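Local atomic coordinates of putative peptidyl-arginine deiminase family protein (Campylobacter jejuni subsp. jejuni serotype O:2, PDB entry 6B10), a protein that probably hydrolyses agmatine to N-carbamoylputrescine and ammonia, as an agmatine deiminase on the polyamine route to putrescine. Residues A[274-278]-A[279-283]; A[291-294]-A[295-299]. All blocks are in the same frame, centred on the assembly; numbering follows the deposited sequence.

Contact 1. Residues A[274-278]-A[279-283]; sequences VFINN and ALIVP
V274 and I281 face each other as an antiparallel hydrogen-bonded pair, the strands 274-276 and 279-283 running at 155° to one another. Their two mutual bonds are V274 N to I281 O, 3.0 Å, and I281 N to V274 O, 2.9 Å. Beyond the non-hydrogen-bonded pair F275 and L280, I276 and A279 form a second hydrogen-bonded pair beside the turn. I276 N meets A279 O almost straight (2.9 Å), whereas the return bond from A279 N reaches I276 O from above the carbonyl plane, beside the tight turn through N277 and N278. N277 is held from outside, its OD1 taking a hydrogen bond from Q19 N.

On the face carrying F275, L280 sets a single methyl over the phenyl ring: CD1 stands 3.8 Å from the F275 ring centroid, only 4° off the normal, a centred CH-pi contact. Chi1 (174°) swings CG of L280 away from its N, and the next torsion turns the CD1 branch over the ring, where it also touches V274 O. H304 packs edge-to-face with the same ring. On the other face the contacts between the two strands are aliphatic. V274 CG1 lies alongside I281 CB at 3.8 Å, I276 CG1 rests against the A279 methyl, and the ends of I276 and I281 meet CD1 to CD1, again at 3.8 Å. Helix 37-52 covers this face through F47, V50 and V51. The whole is a two-residue beta hairpin closed by a type II turn, with strand 305-310 continuing the sheet beside 279-284.

Contact 2. Residues A[291-294]-A[295-299]; sequences EIIA and KRLSK
E291 and K295, one helical turn apart, are joined by both backbone and side chains. Main-chain bonds come first: K295 N donates to E291 O, R296 N to I292 O, L297 N to I293 O and S298 N to A294 O, an unbroken i to i+4 ladder whose shortest rung is L297 N to I293 O at 2.8 Å.

The charged contact lies on the exposed side. E291 stretches out, while K295 bends at chi3 (-66°), folding its ammonium back across the glutamate chain. K295 NZ forms a salt bridge with E291 OE2 at 3.2 Å, approaching from above the carboxylate plane, 39° out of it; the aliphatic part of K295 runs over the E291 backbone, its CG 3.3 Å from E291 O.

Two further pairs pack alkyl groups. I292 and R296 lie side by side, the CG2 methyl of I292 over one face of the guanidinium, off-centre toward its rim and 3.6 Å from R296 NH2. A hydrogen bond from NH1 of R296 to E252 O also holds this group. On the buried side I293 CD1 and L297 CD1 meet loosely at 4.2 Å. The i to i+4 ladder is that of an alpha helix, and the charged outer side with the buried I293 and L297 makes it amphipathic; it is the helix of a beta-alpha-beta crossover, packed against strands 249-254 and 279-284 and leading to strand 305-310.

Contact 1 precedes contact 2 in the chain, and their centres lie 13 Å apart. The hairpin is followed by helix 289-300 and then by strand 305-310, which lies parallel to strand 279-284. Hairpin and helix interlock through L297 and I293: L297 CD1 packs on V282 CG1 at 3.7 Å and on L280 CD2 at 4.1 Å, while I293 CD1 reaches V282 CB. L280 thus divides its two methyls, one on the F275 ring of contact 1 and the other on the helix. Neither contact contributes to the potassium site formed by F91, D106 and F107. The family relationship is consistent with the alpha/beta-propeller fold of guanidino-group-modifying enzymes.

Contact 1. Residues A[274-278]-A[279-283]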
loop_
_atom_site.group_PDB
_atom_site.type_symbol
_atom_site.label_atom_id
_atom_site.label_comp_id
_atom_site.label_asym_id
_atom_site.label_seq_id
_atom_site.Cartn_x
_atom_site.Cartn_y
_atom_site.Cartn_z
ATOM N N VAL A 274 4.630 -0.582 -5.236
ATOM C CA VAL A 274 3.828 0.628 -5.278
ATOM C C VAL A 274 3.844 1.257 -6.661
ATOM O O VAL A 274 4.900 1.459 -7.240
ATOM C CB VAL A 274 4.251 1.654 -4.191
ATOM C CG1 VAL A 274 5.733 1.953 -4.250
ATOM C CG2 VAL A 274 3.439 2.940 -4.316
ATOM N N PHE A 275 2.656 1.536 -7.193
ATOM C CA PHE A 275 2.542 2.254 -8.454
ATOM C C PHE A 275 2.734 3.743 -8.209
ATOM O O PHE A 275 2.242 4.288 -7.212
ATOM C CB PHE A 275 1.178 2.046 -9.095
ATOM C CG PHE A 275 1.036 0.753 -9.850
ATOM C CD1 PHE A 275 1.556 0.622 -11.133
ATOM C CD2 PHE A 275 0.331 -0.315 -9.300
ATOM C CE1 PHE A 275 1.399 -0.560 -11.840
ATOM C CE2 PHE A 275 0.168 -1.498 -10.005
ATOM C CZ PHE A 275 0.704 -1.619 -11.275
ATOM N N ILE A 276 3.465 4.377 -9.121
ATOM C CA ILE A 276 3.610 5.824 -9.182
ATOM C C ILE A 276 3.553 6.202 -10.647
ATOM O O ILE A 276 3.468 5.328 -11.513
ATOM C CB ILE A 276 4.928 6.296 -8.548
ATOM C CG1 ILE A 276 6.126 5.610 -9.218
ATOM C CG2 ILE A 276 4.912 6.017 -7.047
ATOM C CD1 ILE A 276 7.459 6.251 -8.901
ATOM N N ASN A 277 3.598 7.492 -10.944
ATOM C CA ASN A 277 3.471 7.922 -12.334
ATOM C C ASN A 277 4.563 7.307 -13.209
ATOM O O ASN A 277 5.755 7.505 -12.955
ATOM C CB ASN A 277 3.501 9.441 -12.423
ATOM C CG ASN A 277 2.307 10.078 -11.749
ATOM O OD1 ASN A 277 1.318 9.405 -11.452
ATOM N ND2 ASN A 277 2.392 11.378 -11.490
ATOM N N ASN A 278 4.141 6.535 -14.211
ATOM C CA ASN A 278 5.039 5.919 -15.187
ATOM C C ASN A 278 5.982 4.853 -14.629
ATOM O O ASN A 278 6.890 4.410 -15.323
ATOM C CB ASN A 278 5.856 6.989 -15.930
ATOM C CG ASN A 278 4.980 7.976 -16.656
ATOM O OD1 ASN A 278 4.931 9.153 -16.308
ATOM N ND2 ASN A 278 4.255 7.494 -17.650
ATOM N N ALA A 279 5.747 4.401 -13.403
ATOM C CA ALA A 279 6.620 3.409 -12.811
ATOM C C ALA A 279 5.937 2.544 -11.771
ATOM O O ALA A 279 4.900 2.899 -11.205
ATOM C CB ALA A 279 7.843 4.085 -12.209
ATOM N N LEU A 280 6.543 1.382 -11.557
ATOM C CA LEU A 280 6.147 0.449 -10.525
ATOM C C LEU A 280 7.392 0.135 -9.713
ATOM O O LEU A 280 8.358 -0.415 -10.235
ATOM C CB LEU A 280 5.583 -0.829 -11.145
ATOM C CG LEU A 280 5.265 -1.949 -10.145
ATOM C CD1 LEU A 280 4.213 -1.516 -9.138
ATOM C CD2 LEU A 280 4.823 -3.203 -10.874
ATOM N N ILE A 281 7.369 0.486 -8.436
ATOM C CA ILE A 281 8.531 0.298 -7.583
ATOM C C ILE A 281 8.347 -1.009 -6.825
ATOM O O ILE A 281 7.406 -1.157 -6.054
ATOM C CB ILE A 281 8.720 1.470 -6.591
ATOM C CG1 ILE A 281 8.541 2.824 -7.290
ATOM C CG2 ILE A 281 10.088 1.380 -5.924
ATOM C CD1 ILE A 281 9.451 3.067 -8.473
ATOM N N VAL A 282 9.250 -1.956 -7.054
ATOM C CA VAL A 282 9.109 -3.305 -6.485
ATOM C C VAL A 282 10.175 -3.560 -5.424
ATOM O O VAL A 282 11.317 -3.137 -5.582
ATOM C CB VAL A 282 9.154 -4.408 -7.580
ATOM C CG1 VAL A 282 8.035 -4.205 -8.587
ATOM C CG2 VAL A 282 10.490 -4.440 -8.316
ATOM N N PRO A 283 9.808 -4.253 -4.337
ATOM C CA PRO A 283 10.819 -4.589 -3.346
ATOM C C PRO A 283 11.777 -5.663 -3.863
ATOM O O PRO A 283 11.339 -6.643 -4.472
ATOM C CB PRO A 283 10.004 -5.109 -2.153
ATOM C CG PRO A 283 8.684 -5.512 -2.706
ATOM C CD PRO A 283 8.470 -4.757 -3.982
#

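Contact 2. Residues A[291-294]-A[295-299]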
loop_
_atom_site.group_PDB
_atom_site.type_symbol
_atom_site.label_atom_id
_atom_site.label_comp_id
_atom_site.label_asym_id
_atom_site.label_seq_id
_atom_site.Cartn_x
_atom_site.Cartn_y
_atom_site.Cartn_z
ATOM N N GLU A 291 14.893 -10.749 -9.860
ATOM C CA GLU A 291 14.989 -10.656 -11.303
ATOM C C GLU A 291 13.774 -11.276 -11.980
ATOM O O GLU A 291 13.282 -10.750 -12.968
ATOM C CB GLU A 291 16.267 -11.335 -11.803
ATOM C CG GLU A 291 16.378 -11.346 -13.320
ATOM C CD GLU A 291 17.746 -11.752 -13.841
ATOM O OE1 GLU A 291 18.670 -11.984 -13.029
ATOM O OE2 GLU A 291 17.890 -11.833 -15.081
ATOM N N ILE A 292 13.299 -12.396 -11.449
ATOM C CA ILE A 292 12.164 -13.100 -12.047
ATOM C C ILE A 292 10.900 -12.244 -11.981
ATOM O O ILE A 292 10.178 -12.117 -12.978
ATOM C CB ILE A 292 11.930 -14.481 -11.383
ATOM C CG1 ILE A 292 13.115 -15.415 -11.686
ATOM C CG2 ILE A 292 10.636 -15.115 -11.879
ATOM C CD1 ILE A 292 13.041 -16.756 -10.996
ATOM N N ILE A 293 10.630 -11.655 -10.815
ATOM C CA ILE A 293 9.405 -10.877 -10.651
ATOM C C ILE A 293 9.466 -9.561 -11.429
ATOM O O ILE A 293 8.469 -9.142 -11.997
ATOM C CB ILE A 293 9.003 -10.676 -9.173
ATOM C CG1 ILE A 293 10.037 -9.858 -8.392
ATOM C CG2 ILE A 293 8.765 -12.033 -8.512
ATOM C CD1 ILE A 293 9.615 -8.436 -8.110
ATOM N N ALA A 294 10.652 -8.952 -11.504
ATOM C CA ALA A 294 10.829 -7.697 -12.243
ATOM C C ALA A 294 10.600 -7.877 -13.743
ATOM O O ALA A 294 9.939 -7.053 -14.370
ATOM C CB ALA A 294 12.211 -7.115 -11.990
ATOM N N LYS A 295 11.148 -8.944 -14.317
ATOM C CA LYS A 295 10.942 -9.235 -15.744
ATOM C C LYS A 295 9.483 -9.563 -16.026
ATOM O O LYS A 295 8.907 -9.078 -16.999
ATOM C CB LYS A 295 11.840 -10.388 -16.205
ATOM C CG LYS A 295 13.313 -10.032 -16.177
ATOM C CD LYS A 295 14.188 -11.101 -16.811
ATOM C CE LYS A 295 14.158 -12.391 -16.025
ATOM N NZ LYS A 295 15.355 -13.226 -16.332
ATOM N N ARG A 296 8.889 -10.367 -15.152
ATOM C CA ARG A 296 7.496 -10.781 -15.287
ATOM C C ARG A 296 6.546 -9.581 -15.217
ATOM O O ARG A 296 5.709 -9.389 -16.112
ATOM C CB ARG A 296 7.159 -11.797 -14.193
ATOM C CG ARG A 296 6.021 -12.745 -14.512
ATOM C CD ARG A 296 5.932 -13.838 -13.448
ATOM N NE ARG A 296 6.802 -14.976 -13.740
ATOM C CZ ARG A 296 7.055 -15.981 -12.905
ATOM N NH1 ARG A 296 6.534 -16.011 -11.682
ATOM N NH2 ARG A 296 7.846 -16.967 -13.299
ATOM N N LEU A 297 6.692 -8.760 -14.178
ATOM C CA LEU A 297 5.852 -7.576 -14.023
ATOM C C LEU A 297 6.083 -6.559 -15.146
ATOM O O LEU A 297 5.141 -5.934 -15.630
ATOM C CB LEU A 297 6.103 -6.913 -12.669
ATOM C CG LEU A 297 5.543 -7.614 -11.427
ATOM C CD1 LEU A 297 6.180 -7.052 -10.167
ATOM C CD2 LEU A 297 4.034 -7.465 -11.357
ATOM N N SER A 298 7.346 -6.403 -15.540
ATOM C CA SER A 298 7.743 -5.478 -16.593
ATOM C C SER A 298 7.087 -5.820 -17.936
ATOM O O SER A 298 6.520 -4.950 -18.606
ATOM C CB SER A 298 9.274 -5.484 -16.723
ATOM O OG SER A 298 9.714 -4.633 -17.755
ATOM N N LYS A 299 7.157 -7.085 -18.324
ATOM C CA LYS A 299 6.512 -7.540 -19.556
ATOM C C LYS A 299 4.999 -7.315 -19.529
ATOM O O LYS A 299 4.408 -6.925 -20.535
ATOM C CB LYS A 299 6.813 -9.018 -19.803
ATOM C CG LYS A 299 6.801 -9.403 -21.274
ATOM C CD LYS A 299 7.352 -10.802 -21.523
ATOM C CE LYS A 299 8.733 -10.989 -20.914
ATOM N NZ LYS A 299 9.541 -12.025 -21.623
#